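Uncharacterized protein lp_2219 (Lactobacillus plantarum, PDB 3HFQ) is of unknown function but adopts a seven-bladed beta-propeller of the lactonase family, which may point to a sugar-lactone-hydrolysing or related role. Local coordinates at residues T22-T26 against A27-T31; S102-H106 against K107-E111; H132-R135 against P136-G140; I228-T231 against I232-Y236. The protein carries 1 engineered substitution. One frame throughout, in Å; residues are numbered along the deposited sequence.

Contact 1. Residues T22-T26 against A27-T31; sequences TLDTT and AKTLT
Asp24 and Ala27 meet at the tip of the hairpin joining strands 17-24 and 29-38, where one carboxylate oxygen collects two N-H groups of the turn. Ala27 N makes an almost straight bond to Asp24 OD1 (2.9 Å, 176° at the hydrogen) from well above the carboxylate plane. Thr26 N, 3.1 Å from Asp24 OD1, comes in nearly along the C-O bond and completes an Asx turn. With CG anti to its own N (chi1 -169°), the carboxylate is carried over these amides. With an alanine here, the N-H groups of Thr26 and Ala27 would probably lose the acceptor they share, leaving the turn less firmly set.

Among the backbone bonds, Asp24 N reaches Thr29 O at 2.9 Å, while Asp24 O accepts from both Lys28 N (2.9 Å) and Thr29 N (3.3 Å). That double grip is a G1 beta bulge, with Lys28 at positive phi. Bent at chi2, the Lys28 chain folds back so that NZ donates to Thr25 O at 3.2 Å.

The nonpolar pair Leu23 and Leu30 lies on the face of the hairpin away from the Asp24 and Thr29 side chains, packing on Ile5 and Leu312, and Leu23 CD1 lies 3.4 Å from Thr29 O.

The chemistry thus divides: side-chain charges of both signs tie down the turn's backbone at the surface, while the leucines root the hairpin in the hydrophobic interior.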
# COMPACT_ATOMS: atom_id res chain seq x y z
N THR A 22 -12.83 -14.28 4.55
CA THR A 22 -14.15 -13.71 4.42
C THR A 22 -14.49 -12.84 5.62
O THR A 22 -14.19 -13.19 6.76
CB THR A 22 -15.22 -14.82 4.33
OG1 THR A 22 -14.93 -15.67 3.21
CG2 THR A 22 -16.61 -14.21 4.17
N LEU A 23 -15.08 -11.68 5.35
CA LEU A 23 -15.53 -10.77 6.39
C LEU A 23 -17.05 -10.87 6.36
O LEU A 23 -17.68 -10.53 5.36
CB LEU A 23 -15.07 -9.34 6.10
CG LEU A 23 -15.75 -8.16 6.82
CD1 LEU A 23 -15.95 -8.47 8.30
CD2 LEU A 23 -14.91 -6.91 6.64
N ASP A 24 -17.64 -11.37 7.44
CA ASP A 24 -19.08 -11.52 7.54
C ASP A 24 -19.60 -10.26 8.25
O ASP A 24 -19.39 -10.09 9.45
CB ASP A 24 -19.43 -12.76 8.35
CG ASP A 24 -20.91 -13.12 8.28
OD1 ASP A 24 -21.75 -12.22 8.46
OD2 ASP A 24 -21.23 -14.31 8.06
N THR A 25 -20.26 -9.38 7.51
CA THR A 25 -20.78 -8.10 8.04
C THR A 25 -21.88 -8.22 9.10
O THR A 25 -22.06 -7.29 9.90
CB THR A 25 -21.31 -7.23 6.88
OG1 THR A 25 -22.36 -7.92 6.20
CG2 THR A 25 -20.20 -6.92 5.90
N THR A 26 -22.60 -9.34 9.10
CA THR A 26 -23.66 -9.53 10.08
C THR A 26 -23.16 -10.25 11.35
O THR A 26 -23.46 -9.81 12.45
CB THR A 26 -24.84 -10.34 9.50
OG1 THR A 26 -25.23 -9.79 8.23
CG2 THR A 26 -26.05 -10.30 10.44
N ALA A 27 -22.42 -11.35 11.18
CA ALA A 27 -21.88 -12.11 12.29
C ALA A 27 -20.75 -11.38 12.95
O ALA A 27 -20.38 -11.63 14.08
CB ALA A 27 -21.42 -13.48 11.83
N LYS A 28 -20.17 -10.48 12.19
CA LYS A 28 -19.11 -9.64 12.68
C LYS A 28 -17.81 -10.43 12.84
O LYS A 28 -17.08 -10.29 13.83
CB LYS A 28 -19.52 -9.04 14.01
CG LYS A 28 -20.89 -8.35 13.99
CD LYS A 28 -20.90 -7.13 13.07
CE LYS A 28 -22.22 -6.37 13.15
NZ LYS A 28 -22.28 -5.19 12.24
N THR A 29 -17.53 -11.30 11.88
CA THR A 29 -16.38 -12.18 11.95
C THR A 29 -15.44 -12.03 10.77
O THR A 29 -15.80 -11.51 9.71
CB THR A 29 -16.83 -13.63 12.00
OG1 THR A 29 -17.64 -13.90 10.85
CG2 THR A 29 -17.65 -13.89 13.26
N LEU A 30 -14.22 -12.52 10.97
CA LEU A 30 -13.17 -12.50 9.95
C LEU A 30 -12.52 -13.88 9.98
O LEU A 30 -12.12 -14.36 11.04
CB LEU A 30 -12.12 -11.45 10.28
CG LEU A 30 -10.90 -11.46 9.37
CD1 LEU A 30 -11.32 -10.99 7.98
CD2 LEU A 30 -9.80 -10.56 9.94
N THR A 31 -12.41 -14.51 8.81
CA THR A 31 -11.80 -15.84 8.73
C THR A 31 -10.68 -15.85 7.70
O THR A 31 -10.60 -14.98 6.82
CB THR A 31 -12.80 -16.91 8.27
OG1 THR A 31 -13.26 -16.60 6.95
CG2 THR A 31 -14.00 -17.00 9.20

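Contact 2. Residues S102-H106 against K107-E111; sequences SANYH and KGTAE
A tight hairpin turn between strands 99-104 and 109-115, the middle pair of a four-stranded propeller blade, brings Asn104 against Lys107 and Thr109. Asn104 OD1 accepts from Lys107 N at 3.0 Å (167° at the hydrogen), the donor standing above the amide's carbonyl plane. The Lys107 chain then runs at a slant across that amide, its CD 3.6 Å from Asn104 ND2, and Asn104 CB lies 3.3 Å from Thr109 OG1. A leucine at Asn104 would probably leave Lys107 N without this acceptor, and Thr86 O, which ND2 also binds, without its donor.

Gly108 and Thr109 both face Asn104 in a G1 beta bulge, Gly108 N bonding to Asn104 O at 3.0 Å. Further down, Ser102 and Glu111 form a hydrogen-bonded pair, with Glu111 N 2.9 Å from Ser102 O. One water bridges their side chains, 2.8 Å from Ser102 OG and donating to Glu111 OE1 at 3.2 Å.

Strand 121-128 flanks the hairpin on one side, Glu111 OE2 meeting Thr126 there, and Lys107 NZ is taken up by Pro84 O. Ala103 and Ala110 pack on Thr146 of the next blade's strand 143-148, while Tyr105 stacks on His142 beside a bound phosphate that may mark a pocket.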
# COMPACT_ATOMS: atom_id res chain seq x y z
N SER A 102 5.11 -1.28 -10.69
CA SER A 102 5.71 -1.88 -9.51
C SER A 102 6.86 -1.01 -9.02
O SER A 102 7.50 -0.30 -9.81
CB SER A 102 6.20 -3.31 -9.78
OG SER A 102 7.16 -3.35 -10.82
N ALA A 103 7.10 -1.06 -7.71
CA ALA A 103 8.17 -0.29 -7.08
C ALA A 103 9.16 -1.24 -6.44
O ALA A 103 8.76 -2.17 -5.75
CB ALA A 103 7.58 0.63 -6.02
N ASN A 104 10.46 -1.02 -6.66
CA ASN A 104 11.45 -1.90 -6.06
C ASN A 104 12.31 -1.14 -5.07
O ASN A 104 13.06 -0.23 -5.43
CB ASN A 104 12.33 -2.54 -7.13
CG ASN A 104 13.15 -3.70 -6.59
OD1 ASN A 104 13.91 -3.55 -5.64
ND2 ASN A 104 12.98 -4.87 -7.20
N TYR A 105 12.20 -1.53 -3.81
CA TYR A 105 12.92 -0.90 -2.71
C TYR A 105 14.43 -0.96 -2.83
O TYR A 105 15.10 0.07 -2.89
CB TYR A 105 12.47 -1.55 -1.40
CG TYR A 105 12.99 -0.87 -0.15
CD1 TYR A 105 14.26 -1.15 0.35
CD2 TYR A 105 12.18 0.03 0.55
CE1 TYR A 105 14.72 -0.54 1.53
CE2 TYR A 105 12.63 0.63 1.72
CZ TYR A 105 13.89 0.34 2.21
OH TYR A 105 14.31 0.94 3.37
N HIS A 106 14.97 -2.17 -2.86
CA HIS A 106 16.41 -2.37 -2.92
C HIS A 106 17.08 -1.86 -4.20
O HIS A 106 18.18 -1.32 -4.15
CB HIS A 106 16.70 -3.86 -2.72
CG HIS A 106 16.07 -4.42 -1.48
ND1 HIS A 106 16.52 -4.13 -0.21
CD2 HIS A 106 14.99 -5.23 -1.32
CE1 HIS A 106 15.75 -4.73 0.68
NE2 HIS A 106 14.81 -5.41 0.03
N LYS A 107 16.42 -2.02 -5.35
CA LYS A 107 16.99 -1.57 -6.62
C LYS A 107 16.81 -0.08 -6.89
O LYS A 107 17.56 0.50 -7.68
CB LYS A 107 16.38 -2.35 -7.79
CG LYS A 107 16.72 -3.82 -7.85
CD LYS A 107 16.07 -4.45 -9.07
CE LYS A 107 16.73 -5.76 -9.46
NZ LYS A 107 16.17 -6.28 -10.74
N GLY A 108 15.82 0.53 -6.25
CA GLY A 108 15.56 1.95 -6.45
C GLY A 108 14.93 2.20 -7.81
O GLY A 108 15.22 3.20 -8.48
N THR A 109 14.05 1.30 -8.22
CA THR A 109 13.40 1.40 -9.52
C THR A 109 11.88 1.41 -9.51
O THR A 109 11.23 0.98 -8.56
CB THR A 109 13.82 0.22 -10.42
OG1 THR A 109 13.47 -1.01 -9.77
CG2 THR A 109 15.32 0.23 -10.66
N ALA A 110 11.34 1.92 -10.62
CA ALA A 110 9.91 1.96 -10.86
C ALA A 110 9.83 1.22 -12.19
O ALA A 110 10.56 1.55 -13.13
CB ALA A 110 9.43 3.40 -11.02
N GLU A 111 8.99 0.21 -12.27
CA GLU A 111 8.87 -0.56 -13.50
C GLU A 111 7.45 -0.52 -14.04
O GLU A 111 6.49 -0.33 -13.29
CB GLU A 111 9.29 -2.02 -13.27
CG GLU A 111 10.78 -2.27 -13.08
CD GLU A 111 11.17 -3.68 -13.48
OE1 GLU A 111 10.28 -4.57 -13.40
OE2 GLU A 111 12.33 -3.93 -13.87
O HOH W 1 8.77 -5.59 -10.79
O HOH W 2 5.58 -3.28 -13.41

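Contact 3. Residues H132-R135 against P136-G140; sequences HGPR and PEQDG
Arg135 to Gln138 form a type I beta turn, closed by Gln138 N on Arg135 O at 2.8 Å, and the returning chain is tied again where Gly133 N meets Gln138 O at 2.9 Å (167° at the hydrogen). This is a turn within the inter-blade loop of the propeller, on the way from strand 121-128 to strand 143-148 of the next blade. Pro136 takes the second position of the turn, where its ring suits the required phi.

The Gln138 side chain crosses to the opposite limb of the loop. It leaves the backbone with CG beside its own N (chi1 -59°) and then runs extended, which carries the amide up to that limb. There Gln138 OE1 accepts from Arg135 N at 3.1 Å, in the amide plane and on a lone pair. The other end of the amide is used as well, since NE2 donates to Leu159 O, so this buried group has both polar atoms satisfied and its flip is fixed. Gly133 makes room for it: a CB there would run into Gln138 CD, which packs 3.8 Å from Gly133 CA.

Arg135 lies alongside Gln138 and points the same way, its guanidinium plane perpendicular to the amide. The charges of Arg135 and Glu137 do not meet; Glu137 OE1 instead rests 3.6 Å from Arg135 CB. Carbon atoms also crowd Gln138 OE1: Pro134 CD and Arg135 CB each stand 3.3 Å from it.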
# COMPACT_ATOMS: atom_id res chain seq x y z
N HIS A 132 20.14 9.63 -1.68
CA HIS A 132 20.23 9.04 -0.35
C HIS A 132 19.72 10.04 0.68
O HIS A 132 19.31 11.15 0.33
CB HIS A 132 21.68 8.67 -0.03
CG HIS A 132 22.64 9.82 -0.10
ND1 HIS A 132 23.22 10.22 -1.29
CD2 HIS A 132 23.10 10.66 0.85
CE1 HIS A 132 23.99 11.26 -1.06
NE2 HIS A 132 23.94 11.55 0.23
N GLY A 133 19.75 9.64 1.95
CA GLY A 133 19.28 10.51 3.01
C GLY A 133 20.16 10.43 4.25
O GLY A 133 21.12 9.67 4.26
N PRO A 134 19.84 11.20 5.30
CA PRO A 134 20.61 11.22 6.55
C PRO A 134 20.46 9.99 7.44
O PRO A 134 21.39 9.63 8.17
CB PRO A 134 20.09 12.48 7.24
CG PRO A 134 18.64 12.49 6.83
CD PRO A 134 18.75 12.18 5.34
N ARG A 135 19.30 9.34 7.39
CA ARG A 135 19.05 8.16 8.21
C ARG A 135 19.72 6.89 7.69
O ARG A 135 19.94 6.73 6.49
CB ARG A 135 17.53 7.94 8.36
CG ARG A 135 16.83 8.94 9.29
CD ARG A 135 15.32 8.93 9.06
NE ARG A 135 14.52 9.35 10.22
CZ ARG A 135 14.43 10.59 10.69
NH1 ARG A 135 15.09 11.58 10.11
NH2 ARG A 135 13.67 10.84 11.74
N PRO A 136 20.05 5.95 8.60
CA PRO A 136 20.71 4.68 8.25
C PRO A 136 19.96 3.90 7.17
O PRO A 136 20.57 3.21 6.36
CB PRO A 136 20.73 3.93 9.58
CG PRO A 136 20.79 5.03 10.60
CD PRO A 136 19.79 6.03 10.05
N GLU A 137 18.64 4.01 7.17
CA GLU A 137 17.82 3.30 6.20
C GLU A 137 17.88 3.94 4.82
O GLU A 137 17.47 3.34 3.83
CB GLU A 137 16.36 3.25 6.67
CG GLU A 137 16.14 2.51 7.98
CD GLU A 137 16.19 3.42 9.19
OE1 GLU A 137 16.71 4.55 9.08
OE2 GLU A 137 15.70 2.99 10.27
N GLN A 138 18.42 5.15 4.75
CA GLN A 138 18.50 5.87 3.48
C GLN A 138 19.87 5.83 2.82
O GLN A 138 20.40 6.86 2.41
CB GLN A 138 18.06 7.31 3.71
CG GLN A 138 16.65 7.42 4.26
CD GLN A 138 16.26 8.84 4.61
OE1 GLN A 138 16.88 9.47 5.47
NE2 GLN A 138 15.22 9.35 3.96
N ASP A 139 20.43 4.63 2.69
CA ASP A 139 21.74 4.45 2.07
C ASP A 139 21.72 4.63 0.56
O ASP A 139 22.75 4.87 -0.06
CB ASP A 139 22.30 3.07 2.42
CG ASP A 139 21.31 1.95 2.14
OD1 ASP A 139 21.75 0.88 1.64
OD2 ASP A 139 20.11 2.12 2.42
N GLY A 140 20.53 4.51 -0.04
CA GLY A 140 20.41 4.67 -1.48
C GLY A 140 18.95 4.87 -1.85
O GLY A 140 18.11 5.02 -0.98

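Contact 4. Residues I228-T231 against I232-Y236; sequences IVKT and IPADY
Lys230 and Ala234 approach each other where strand 222-230 runs out into the loop leading to the next blade. The Lys230 side chain leaves the backbone toward the loop and bends at chi3 (77°), which brings NZ in over the backbone of Ala234. Lys230 NZ stops 3.4 Å from Ala234 CA and 3.6 Å from Ala234 O. The two segments exchange no hydrogen bond; the amine only lies near that carbonyl oxygen, on an exposed side of the protein. Nearer the backbone, Lys230 CB sits 3.8 Å from Ile232 O.

Thr231 and Ile232 follow one another but send their side chains across each other at a slant. CG1 of Ile232 stands between its own N and carbonyl carbon (chi1 54°), which sets CG2 beside the N and presses it to 3.2 Å from Thr231 O. Thr231 OG1 is 4.0 Å from Ile232 CG2 and turns its polar end elsewhere, to Asn258 ND2. Ile232 N is buried here and finds no partner anywhere in the model.

From Pro233 to Tyr236 the loop makes a type I beta turn, closed by Tyr236 N on Pro233 O at 3.2 Å. The surroundings are all strands and loops. Thr231 still pairs through its backbone with Ser209, just ahead of strand 210-217, while Ile232 leans on Asn258 and on Tyr261, whose ring also meets Tyr236 edge-to-face. Thr231 and Ile232 thus lie between strand 210-217 of their own blade and strand 253-259 of the next.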
# COMPACT_ATOMS: atom_id res chain seq x y z
N ILE A 228 2.29 19.29 8.52
CA ILE A 228 2.75 17.97 8.96
C ILE A 228 2.26 17.66 10.37
O ILE A 228 2.22 18.54 11.23
CB ILE A 228 4.30 17.90 8.95
CG1 ILE A 228 4.83 18.10 7.53
CG2 ILE A 228 4.77 16.56 9.50
CD1 ILE A 228 6.34 17.99 7.41
N VAL A 229 1.86 16.41 10.59
CA VAL A 229 1.38 15.98 11.91
C VAL A 229 2.09 14.68 12.28
O VAL A 229 2.58 13.97 11.40
CB VAL A 229 -0.15 15.72 11.91
CG1 VAL A 229 -0.90 17.03 11.71
CG2 VAL A 229 -0.53 14.73 10.82
N LYS A 230 2.17 14.38 13.58
CA LYS A 230 2.82 13.15 14.03
C LYS A 230 1.80 12.03 14.06
O LYS A 230 0.61 12.27 14.25
CB LYS A 230 3.44 13.34 15.43
CG LYS A 230 4.52 14.41 15.47
CD LYS A 230 5.19 14.53 16.84
CE LYS A 230 6.19 13.41 17.10
NZ LYS A 230 6.95 13.62 18.36
N THR A 231 2.26 10.79 13.88
CA THR A 231 1.35 9.65 13.87
C THR A 231 1.38 8.87 15.18
O THR A 231 0.65 7.89 15.33
CB THR A 231 1.67 8.69 12.70
OG1 THR A 231 2.94 8.07 12.91
CG2 THR A 231 1.70 9.45 11.38
N ILE A 232 2.21 9.31 16.11
CA ILE A 232 2.34 8.66 17.42
C ILE A 232 2.55 9.72 18.50
O ILE A 232 2.80 10.89 18.20
CB ILE A 232 3.55 7.69 17.47
CG1 ILE A 232 4.83 8.43 17.05
CG2 ILE A 232 3.29 6.49 16.58
CD1 ILE A 232 6.09 7.61 17.23
N PRO A 233 2.43 9.33 19.79
CA PRO A 233 2.62 10.29 20.88
C PRO A 233 3.96 11.00 20.80
O PRO A 233 4.95 10.43 20.35
CB PRO A 233 2.50 9.41 22.13
CG PRO A 233 1.51 8.38 21.70
CD PRO A 233 2.01 8.02 20.31
N ALA A 234 3.98 12.25 21.24
CA ALA A 234 5.20 13.05 21.20
C ALA A 234 6.31 12.46 22.07
O ALA A 234 7.49 12.66 21.78
CB ALA A 234 4.89 14.48 21.64
N ASP A 235 5.94 11.74 23.12
CA ASP A 235 6.94 11.16 24.01
C ASP A 235 7.35 9.72 23.71
O ASP A 235 8.21 9.17 24.40
CB ASP A 235 6.48 11.26 25.47
CG ASP A 235 5.11 10.68 25.69
OD1 ASP A 235 4.62 9.94 24.81
OD2 ASP A 235 4.51 10.96 26.75
N TYR A 236 6.75 9.10 22.69
CA TYR A 236 7.12 7.73 22.35
C TYR A 236 8.42 7.76 21.56
O TYR A 236 8.43 8.06 20.37
CB TYR A 236 6.03 7.05 21.52
CG TYR A 236 6.20 5.54 21.45
CD1 TYR A 236 5.92 4.73 22.55
CD2 TYR A 236 6.70 4.94 20.29
CE1 TYR A 236 6.13 3.35 22.50
CE2 TYR A 236 6.91 3.56 20.23
CZ TYR A 236 6.63 2.77 21.34
OH TYR A 236 6.85 1.42 21.29

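How the contacts relate
Along the chain the four contacts come in numerical order, all within one seven-bladed propeller built from four-stranded antiparallel sheets. Contacts 1 and 2 are hairpin turns inside blades, on opposite sides of the chain's centre, their own centres 36 Å apart. Contact 3 lies in a loop between blades, and contact 4, its centre 21 Å away, where strand 222-230 ends and such a loop begins. Contact 3 follows the last strand of contact 2's blade, and the two touch loosely, Tyr105 OH lying 4.0 Å from Glu137 O. Contact 1 belongs to the blade completed by the C-terminal strand 334-339, which closes the ring; the others follow round it, a whole blade being skipped between 1 and 2 and between 3 and 4.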